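Local coordinates for protein Non-reducing end beta-L-arabinofuranosidase (Bacteroides thetaiotaomicron, PDB 5MQO) that is a gut bacterial glycoside hydrolase of family GH127, probably an aceric acidase acting in the breakdown of complex plant pectin, at residues N595-E609 with G686-R698. Numbering follows the deposited sequence.
Sequences NQVVVKRGPLVYCLE and GKGEMTVWMPLAR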
ATOM      1  N   ASN A 595     -14.453   9.730  21.319  1.00 51.67           N
ATOM      2  CA  ASN A 595     -15.055  11.061  21.188  1.00 52.91           C
ATOM      3  C   ASN A 595     -14.291  12.106  20.327  1.00 52.23           C
ATOM      4  O   ASN A 595     -14.246  13.313  20.622  1.00 50.89           O
ATOM      5  CB  ASN A 595     -15.345  11.620  22.588  1.00 52.06           C
ATOM      6  CG  ASN A 595     -16.502  12.581  22.585  1.00 50.03           C
ATOM      7  OD1 ASN A 595     -17.491  12.369  21.881  1.00 47.63           O
ATOM      8  ND2 ASN A 595     -16.371  13.654  23.336  1.00 49.92           N
ATOM      9  N   GLN A 596     -13.716  11.617  19.247  1.00 52.44           N
ATOM     10  CA  GLN A 596     -12.933  12.442  18.347  1.00 51.82           C
ATOM     11  C   GLN A 596     -13.361  12.073  16.946  1.00 51.04           C
ATOM     12  O   GLN A 596     -14.012  11.036  16.711  1.00 49.14           O
ATOM     13  CB  GLN A 596     -11.418  12.223  18.578  1.00 53.21           C
ATOM     14  CG  GLN A 596     -10.919  12.770  19.935  1.00 55.25           C
ATOM     15  CD  GLN A 596      -9.585  12.179  20.416  1.00 56.14           C
ATOM     16  OE1 GLN A 596      -8.502  12.603  19.956  1.00 59.11           O
ATOM     17  NE2 GLN A 596      -9.651  11.233  21.379  1.00 54.56           N
ATOM     18  N   VAL A 597     -13.009  12.935  16.006  1.00 49.09           N
ATOM     19  CA  VAL A 597     -13.489  12.786  14.664  1.00 47.32           C
ATOM     20  C   VAL A 597     -12.285  12.906  13.767  1.00 48.28           C
ATOM     21  O   VAL A 597     -11.325  13.609  14.090  1.00 48.18           O
ATOM     22  CB  VAL A 597     -14.620  13.819  14.374  1.00 48.08           C
ATOM     23  CG1 VAL A 597     -14.162  15.239  14.646  1.00 48.29           C
ATOM     24  CG2 VAL A 597     -15.162  13.742  12.955  1.00 47.91           C
ATOM     25  N   VAL A 598     -12.345  12.162  12.670  1.00 51.32           N
ATOM     26  CA  VAL A 598     -11.431  12.258  11.539  1.00 52.92           C
ATOM     27  C   VAL A 598     -12.259  12.631  10.292  1.00 54.56           C
ATOM     28  O   VAL A 598     -13.391  12.140  10.116  1.00 52.15           O
ATOM     29  CB  VAL A 598     -10.690  10.932  11.265  1.00 52.80           C
ATOM     30  CG1 VAL A 598     -11.659   9.773  11.011  1.00 53.59           C
ATOM     31  CG2 VAL A 598      -9.749  11.075  10.072  1.00 52.63           C
ATOM     32  N   VAL A 599     -11.669  13.466   9.430  1.00 55.81           N
ATOM     33  CA  VAL A 599     -12.340  13.973   8.245  1.00 56.85           C
ATOM     34  C   VAL A 599     -11.830  13.273   6.999  1.00 55.59           C
ATOM     35  O   VAL A 599     -10.664  13.401   6.658  1.00 59.22           O
ATOM     36  CB  VAL A 599     -12.078  15.488   8.050  1.00 59.75           C
ATOM     37  CG1 VAL A 599     -12.824  15.996   6.822  1.00 62.08           C
ATOM     38  CG2 VAL A 599     -12.459  16.287   9.290  1.00 59.47           C
ATOM     39  N   LYS A 600     -12.705  12.574   6.294  1.00 55.25           N
ATOM     40  CA  LYS A 600     -12.402  12.066   4.947  1.00 54.13           C
ATOM     41  C   LYS A 600     -13.169  12.880   3.900  1.00 54.29           C
ATOM     42  O   LYS A 600     -14.167  13.539   4.207  1.00 54.54           O
ATOM     43  CB  LYS A 600     -12.785  10.586   4.817  1.00 54.11           C
ATOM     44  CG  LYS A 600     -11.920   9.621   5.640  1.00 55.43           C
ATOM     45  CD  LYS A 600     -12.120   8.115   5.342  1.00 54.44           C
ATOM     46  CE  LYS A 600     -11.433   7.703   4.050  1.00 53.48           C
ATOM     47  NZ  LYS A 600     -11.555   6.271   3.730  1.00 52.53           N
ATOM     48  N   ARG A 601     -12.661  12.847   2.676  1.00 53.85           N
ATOM     49  CA  ARG A 601     -13.417  13.225   1.486  1.00 55.55           C
ATOM     50  C   ARG A 601     -13.027  12.237   0.409  1.00 55.84           C
ATOM     51  O   ARG A 601     -11.844  12.140   0.018  1.00 55.56           O
ATOM     52  CB  ARG A 601     -13.115  14.656   1.037  1.00 57.81           C
ATOM     53  CG  ARG A 601     -13.808  15.051  -0.253  1.00 59.99           C
ATOM     54  CD  ARG A 601     -13.997  16.555  -0.433  1.00 62.26           C
ATOM     55  NE  ARG A 601     -14.823  16.756  -1.636  1.00 63.75           N
ATOM     56  CZ  ARG A 601     -14.373  16.914  -2.888  1.00 62.99           C
ATOM     57  NH1 ARG A 601     -13.061  16.999  -3.186  1.00 61.55           N
ATOM     58  NH2 ARG A 601     -15.265  17.020  -3.864  1.00 62.57           N
ATOM     59  N   GLY A 602     -14.009  11.476  -0.059  1.00 55.28           N
ATOM     60  CA  GLY A 602     -13.689  10.389  -0.943  1.00 53.72           C
ATOM     61  C   GLY A 602     -12.736   9.464  -0.199  1.00 53.47           C
ATOM     62  O   GLY A 602     -13.026   9.112   0.972  1.00 53.94           O
ATOM     63  N   PRO A 603     -11.593   9.096  -0.845  1.00 51.32           N
ATOM     64  CA  PRO A 603     -10.607   8.161  -0.302  1.00 48.15           C
ATOM     65  C   PRO A 603      -9.500   8.782   0.533  1.00 47.71           C
ATOM     66  O   PRO A 603      -8.684   8.031   1.112  1.00 47.65           O
ATOM     67  CB  PRO A 603      -9.998   7.541  -1.551  1.00 48.34           C
ATOM     68  CG  PRO A 603     -10.007   8.659  -2.544  1.00 51.03           C
ATOM     69  CD  PRO A 603     -11.224   9.510  -2.222  1.00 51.12           C
ATOM     70  N   LEU A 604      -9.455  10.108   0.613  1.00 47.96           N
ATOM     71  CA  LEU A 604      -8.368  10.776   1.330  1.00 50.17           C
ATOM     72  C   LEU A 604      -8.754  11.057   2.757  1.00 49.68           C
ATOM     73  O   LEU A 604      -9.775  11.671   3.024  1.00 54.20           O
ATOM     74  CB  LEU A 604      -7.970  12.086   0.655  1.00 51.42           C
ATOM     75  CG  LEU A 604      -7.426  11.939  -0.775  1.00 53.32           C
ATOM     76  CD1 LEU A 604      -7.087  13.306  -1.349  1.00 53.93           C
ATOM     77  CD2 LEU A 604      -6.209  11.024  -0.865  1.00 54.18           C
ATOM     78  N   VAL A 605      -7.927  10.607   3.677  1.00 50.19           N
ATOM     79  CA  VAL A 605      -8.021  11.011   5.088  1.00 49.49           C
ATOM     80  C   VAL A 605      -7.411  12.388   5.165  1.00 48.85           C
ATOM     81  O   VAL A 605      -6.336  12.634   4.592  1.00 48.29           O
ATOM     82  CB  VAL A 605      -7.253  10.023   6.001  1.00 48.29           C
ATOM     83  CG1 VAL A 605      -7.158  10.525   7.447  1.00 47.75           C
ATOM     84  CG2 VAL A 605      -7.921   8.663   5.902  1.00 47.13           C
ATOM     85  N   TYR A 606      -8.110  13.289   5.832  1.00 48.57           N
ATOM     86  CA  TYR A 606      -7.591  14.629   6.019  1.00 50.79           C
ATOM     87  C   TYR A 606      -6.992  14.786   7.413  1.00 50.58           C
ATOM     88  O   TYR A 606      -7.300  14.024   8.339  1.00 49.15           O
ATOM     89  CB  TYR A 606      -8.675  15.679   5.750  1.00 51.25           C
ATOM     90  CG  TYR A 606      -8.781  16.041   4.285  1.00 51.58           C
ATOM     91  CD1 TYR A 606      -9.415  15.187   3.378  1.00 52.35           C
ATOM     92  CD2 TYR A 606      -8.240  17.215   3.807  1.00 50.62           C
ATOM     93  CE1 TYR A 606      -9.494  15.493   2.032  1.00 51.59           C
ATOM     94  CE2 TYR A 606      -8.327  17.549   2.477  1.00 53.12           C
ATOM     95  CZ  TYR A 606      -8.957  16.683   1.585  1.00 53.36           C
ATOM     96  OH  TYR A 606      -9.039  16.989   0.248  1.00 53.78           O
ATOM     97  N   CYS A 607      -6.142  15.805   7.531  1.00 52.75           N
ATOM     98  CA  CYS A 607      -5.529  16.202   8.798  1.00 53.86           C
ATOM     99  C   CYS A 607      -5.471  17.695   8.911  1.00 54.00           C
ATOM    100  O   CYS A 607      -5.774  18.395   7.951  1.00 55.97           O
ATOM    101  CB  CYS A 607      -4.101  15.670   8.864  1.00 55.25           C
ATOM    102  SG  CYS A 607      -2.968  16.428   7.687  1.00 52.82           S
ATOM    103  N   LEU A 608      -5.058  18.157  10.091  1.00 55.16           N
ATOM    104  CA  LEU A 608      -4.828  19.579  10.403  1.00 56.01           C
ATOM    105  C   LEU A 608      -3.375  19.807  10.826  1.00 55.61           C
ATOM    106  O   LEU A 608      -2.901  19.101  11.721  1.00 56.50           O
ATOM    107  CB  LEU A 608      -5.760  20.014  11.539  1.00 57.09           C
ATOM    108  CG  LEU A 608      -5.607  21.430  12.130  1.00 59.24           C
ATOM    109  CD1 LEU A 608      -5.765  22.512  11.075  1.00 59.45           C
ATOM    110  CD2 LEU A 608      -6.618  21.672  13.247  1.00 60.44           C
ATOM    111  N   GLU A 609      -2.680  20.764  10.176  1.00 56.68           N
ATOM    112  CA  GLU A 609      -1.331  21.244  10.599  1.00 55.29           C
ATOM    113  C   GLU A 609      -1.413  22.624  11.237  1.00 53.45           C
ATOM    114  O   GLU A 609      -2.314  23.372  10.932  1.00 50.93           O
ATOM    115  CB  GLU A 609      -0.353  21.334   9.439  1.00 55.46           C
ATOM    116  CG  GLU A 609      -0.186  20.056   8.682  1.00 57.59           C
ATOM    117  CD  GLU A 609       1.118  19.976   7.932  1.00 59.84           C
ATOM    118  OE1 GLU A 609       1.097  20.060   6.696  1.00 64.00           O
ATOM    119  OE2 GLU A 609       2.168  19.792   8.575  1.00 62.72           O
ATOM    120  N   GLY A 686       7.517  22.755   6.437  1.00 60.54           N
ATOM    121  CA  GLY A 686       8.346  23.025   7.601  1.00 62.95           C
ATOM    122  C   GLY A 686       7.910  22.233   8.801  1.00 63.39           C
ATOM    123  O   GLY A 686       6.954  21.487   8.733  1.00 64.57           O
ATOM    124  N   LYS A 687       8.668  22.394   9.882  1.00 66.63           N
ATOM    125  CA  LYS A 687       8.352  21.858  11.201  1.00 66.44           C
ATOM    126  C   LYS A 687       7.120  22.515  11.764  1.00 63.46           C
ATOM    127  O   LYS A 687       6.961  23.709  11.639  1.00 63.58           O
ATOM    128  CB  LYS A 687       9.521  22.128  12.161  1.00 72.32           C
ATOM    129  CG  LYS A 687       9.349  21.550  13.573  1.00 78.52           C
ATOM    130  CD  LYS A 687      10.666  20.993  14.146  1.00 82.96           C
ATOM    131  CE  LYS A 687      10.628  20.814  15.667  1.00 84.70           C
ATOM    132  NZ  LYS A 687      10.884  22.109  16.373  1.00 85.73           N
ATOM    133  N   GLY A 688       6.268  21.743  12.421  1.00 60.06           N
ATOM    134  CA  GLY A 688       5.098  22.313  13.076  1.00 57.25           C
ATOM    135  C   GLY A 688       4.372  21.234  13.840  1.00 56.94           C
ATOM    136  O   GLY A 688       4.977  20.243  14.225  1.00 55.92           O
ATOM    137  N   GLU A 689       3.078  21.429  14.059  1.00 57.11           N
ATOM    138  CA  GLU A 689       2.247  20.439  14.719  1.00 56.79           C
ATOM    139  C   GLU A 689       1.243  19.827  13.736  1.00 55.38           C
ATOM    140  O   GLU A 689       1.002  20.375  12.680  1.00 57.07           O
ATOM    141  CB  GLU A 689       1.591  21.066  15.960  1.00 58.07           C
ATOM    142  CG  GLU A 689       2.596  21.393  17.066  1.00 57.89           C
ATOM    143  CD  GLU A 689       1.951  21.871  18.370  1.00 57.20           C
ATOM    144  OE1 GLU A 689       1.884  23.093  18.551  1.00 53.78           O
ATOM    145  OE2 GLU A 689       1.538  21.033  19.217  1.00 57.28           O
ATOM    146  N   MET A 690       0.719  18.648  14.059  1.00 55.33           N
ATOM    147  CA  MET A 690      -0.214  17.931  13.169  1.00 55.10           C
ATOM    148  C   MET A 690      -1.080  16.959  13.961  1.00 53.79           C
ATOM    149  O   MET A 690      -0.621  16.410  14.956  1.00 55.47           O
ATOM    150  CB  MET A 690       0.545  17.163  12.078  1.00 55.26           C
ATOM    151  CG  MET A 690      -0.334  16.385  11.084  1.00 55.65           C
ATOM    152  SD  MET A 690      -0.885  14.740  11.615  1.00 54.45           S
ATOM    153  CE  MET A 690       0.538  13.708  11.367  1.00 53.22           C
ATOM    154  N   THR A 691      -2.321  16.743  13.512  1.00 49.65           N
ATOM    155  CA  THR A 691      -3.157  15.685  14.095  1.00 47.11           C
ATOM    156  C   THR A 691      -4.167  15.247  13.046  1.00 47.07           C
ATOM    157  O   THR A 691      -4.656  16.101  12.309  1.00 48.38           O
ATOM    158  CB  THR A 691      -3.872  16.138  15.403  1.00 45.24           C
ATOM    159  OG1 THR A 691      -4.644  15.058  15.951  1.00 44.65           O
ATOM    160  CG2 THR A 691      -4.810  17.317  15.162  1.00 43.55           C
ATOM    161  N   VAL A 692      -4.466  13.943  12.971  1.00 45.66           N
ATOM    162  CA  VAL A 692      -5.571  13.462  12.149  1.00 47.48           C
ATOM    163  C   VAL A 692      -6.859  13.530  12.975  1.00 49.32           C
ATOM    164  O   VAL A 692      -7.836  14.137  12.565  1.00 55.28           O
ATOM    165  CB  VAL A 692      -5.330  12.032  11.591  1.00 47.69           C
ATOM    166  CG1 VAL A 692      -6.523  11.511  10.776  1.00 46.59           C
ATOM    167  CG2 VAL A 692      -4.052  11.987  10.768  1.00 47.83           C
ATOM    168  N   TRP A 693      -6.868  12.914  14.144  1.00 50.91           N
ATOM    169  CA  TRP A 693      -8.089  12.873  14.957  1.00 49.19           C
ATOM    170  C   TRP A 693      -8.176  14.154  15.777  1.00 49.43           C
ATOM    171  O   TRP A 693      -7.155  14.602  16.303  1.00 46.97           O
ATOM    172  CB  TRP A 693      -8.121  11.622  15.857  1.00 47.58           C
ATOM    173  CG  TRP A 693      -8.349  10.417  15.086  1.00 45.65           C
ATOM    174  CD1 TRP A 693      -7.421   9.717  14.420  1.00 45.91           C
ATOM    175  CD2 TRP A 693      -9.598   9.777  14.839  1.00 45.37           C
ATOM    176  NE1 TRP A 693      -7.996   8.652  13.783  1.00 45.88           N
ATOM    177  CE2 TRP A 693      -9.337   8.662  14.027  1.00 45.65           C
ATOM    178  CE3 TRP A 693     -10.912  10.013  15.262  1.00 46.40           C
ATOM    179  CZ2 TRP A 693     -10.345   7.788  13.596  1.00 47.54           C
ATOM    180  CZ3 TRP A 693     -11.929   9.160  14.829  1.00 46.32           C
ATOM    181  CH2 TRP A 693     -11.638   8.059  14.003  1.00 47.69           C
ATOM    182  N   MET A 694      -9.384  14.738  15.841  1.00 50.55           N
ATOM    183  CA  MET A 694      -9.640  15.997  16.547  1.00 50.80           C
ATOM    184  C   MET A 694     -10.853  15.856  17.466  1.00 50.61           C
ATOM    185  O   MET A 694     -11.765  15.067  17.189  1.00 51.52           O
ATOM    186  CB  MET A 694      -9.904  17.148  15.565  1.00 51.67           C
ATOM    187  CG  MET A 694      -8.707  17.580  14.741  1.00 53.05           C
ATOM    188  SD  MET A 694      -9.112  18.602  13.286  1.00 58.23           S
ATOM    189  CE  MET A 694      -9.896  17.388  12.216  1.00 56.67           C
ATOM    190  N   PRO A 695     -10.884  16.638  18.549  1.00 49.55           N
ATOM    191  CA  PRO A 695     -12.075  16.687  19.382  1.00 49.79           C
ATOM    192  C   PRO A 695     -13.338  17.012  18.598  1.00 49.20           C
ATOM    193  O   PRO A 695     -13.333  17.895  17.761  1.00 48.24           O
ATOM    194  CB  PRO A 695     -11.774  17.831  20.369  1.00 50.14           C
ATOM    195  CG  PRO A 695     -10.286  17.920  20.413  1.00 50.38           C
ATOM    196  CD  PRO A 695      -9.810  17.518  19.054  1.00 50.06           C
ATOM    197  N   LEU A 696     -14.416  16.311  18.921  1.00 52.46           N
ATOM    198  CA  LEU A 696     -15.724  16.480  18.302  1.00 53.52           C
ATOM    199  C   LEU A 696     -16.703  17.130  19.281  1.00 53.89           C
ATOM    200  O   LEU A 696     -16.824  16.669  20.405  1.00 53.51           O
ATOM    201  CB  LEU A 696     -16.230  15.088  17.906  1.00 54.12           C
ATOM    202  CG  LEU A 696     -17.597  14.939  17.245  1.00 54.71           C
ATOM    203  CD1 LEU A 696     -17.656  15.535  15.836  1.00 54.25           C
ATOM    204  CD2 LEU A 696     -17.973  13.464  17.236  1.00 55.13           C
ATOM    205  N   ALA A 697     -17.408  18.175  18.853  1.00 55.71           N
ATOM    206  CA  ALA A 697     -18.519  18.751  19.622  1.00 59.30           C
ATOM    207  C   ALA A 697     -19.840  18.471  18.914  1.00 64.18           C
ATOM    208  O   ALA A 697     -20.099  19.059  17.864  1.00 68.29           O
ATOM    209  CB  ALA A 697     -18.313  20.241  19.788  1.00 59.75           C
ATOM    210  N   ARG A 698     -20.687  17.622  19.504  1.00 70.25           N
ATOM    211  CA  ARG A 698     -21.859  17.018  18.817  1.00 75.57           C
ATOM    212  C   ARG A 698     -23.173  17.753  19.081  1.00 73.53           C
ATOM    213  O   ARG A 698     -23.435  18.127  20.219  1.00 69.70           O
ATOM    214  CB  ARG A 698     -22.026  15.568  19.263  1.00 81.44           C
ATOM    215  CG  ARG A 698     -20.727  14.770  19.240  1.00 86.70           C
ATOM    216  CD  ARG A 698     -20.885  13.319  19.672  1.00 89.66           C
ATOM    217  NE  ARG A 698     -21.751  12.575  18.751  1.00 92.65           N
ATOM    218  CZ  ARG A 698     -21.712  11.258  18.583  1.00 94.97           C
ATOM    219  NH1 ARG A 698     -20.832  10.505  19.242  1.00 93.90           N
ATOM    220  NH2 ARG A 698     -22.554  10.691  17.724  1.00 99.28           N
TER
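Val-597 and Met-694 exchange both of their backbone hydrogen bonds, Val-597 N to Met-694 O at 2.7 Å and Met-694 N back to Val-597 O at 2.8 Å. Leu-608 and Thr-691 form the second such antiparallel pair, Leu-608 N reaching Thr-691 O at 3.1 Å. One broken strand thus pairs with both arms of the hairpin 595-609, and the break at Val-692 and Trp-693 carries it from one arm to the other. Thr-691 OG1 spans that break, donating to Trp-693 O at 2.6 Å, and is also bonded by Arg-434 NE.

Apolar packing falls on both faces. Val-598 lies over one face of the Trp-693 indole, with CG1 3.7 Å from the centroid of the six-membered ring, while Gln-596 O sits at the ring edge. Val-692 CG1, anti to its own N (chi1 178°), points between the arms to touch Val-598 CG2 and Val-605 CG1. With Val-597 and Leu-608, Met-694 takes the other face; its SD lies 4.0 Å from Leu-608 CD2, and a bend at chi3 (-71°) turns CE beside Val-599 CG2.

In the C-terminal beta domain, strand 581-584 flanks strand 596-601, strand 434-435 pairs with 690-697, and strand 670-678 with 604-609, its Leu-676 touching Val-599 and Leu-608.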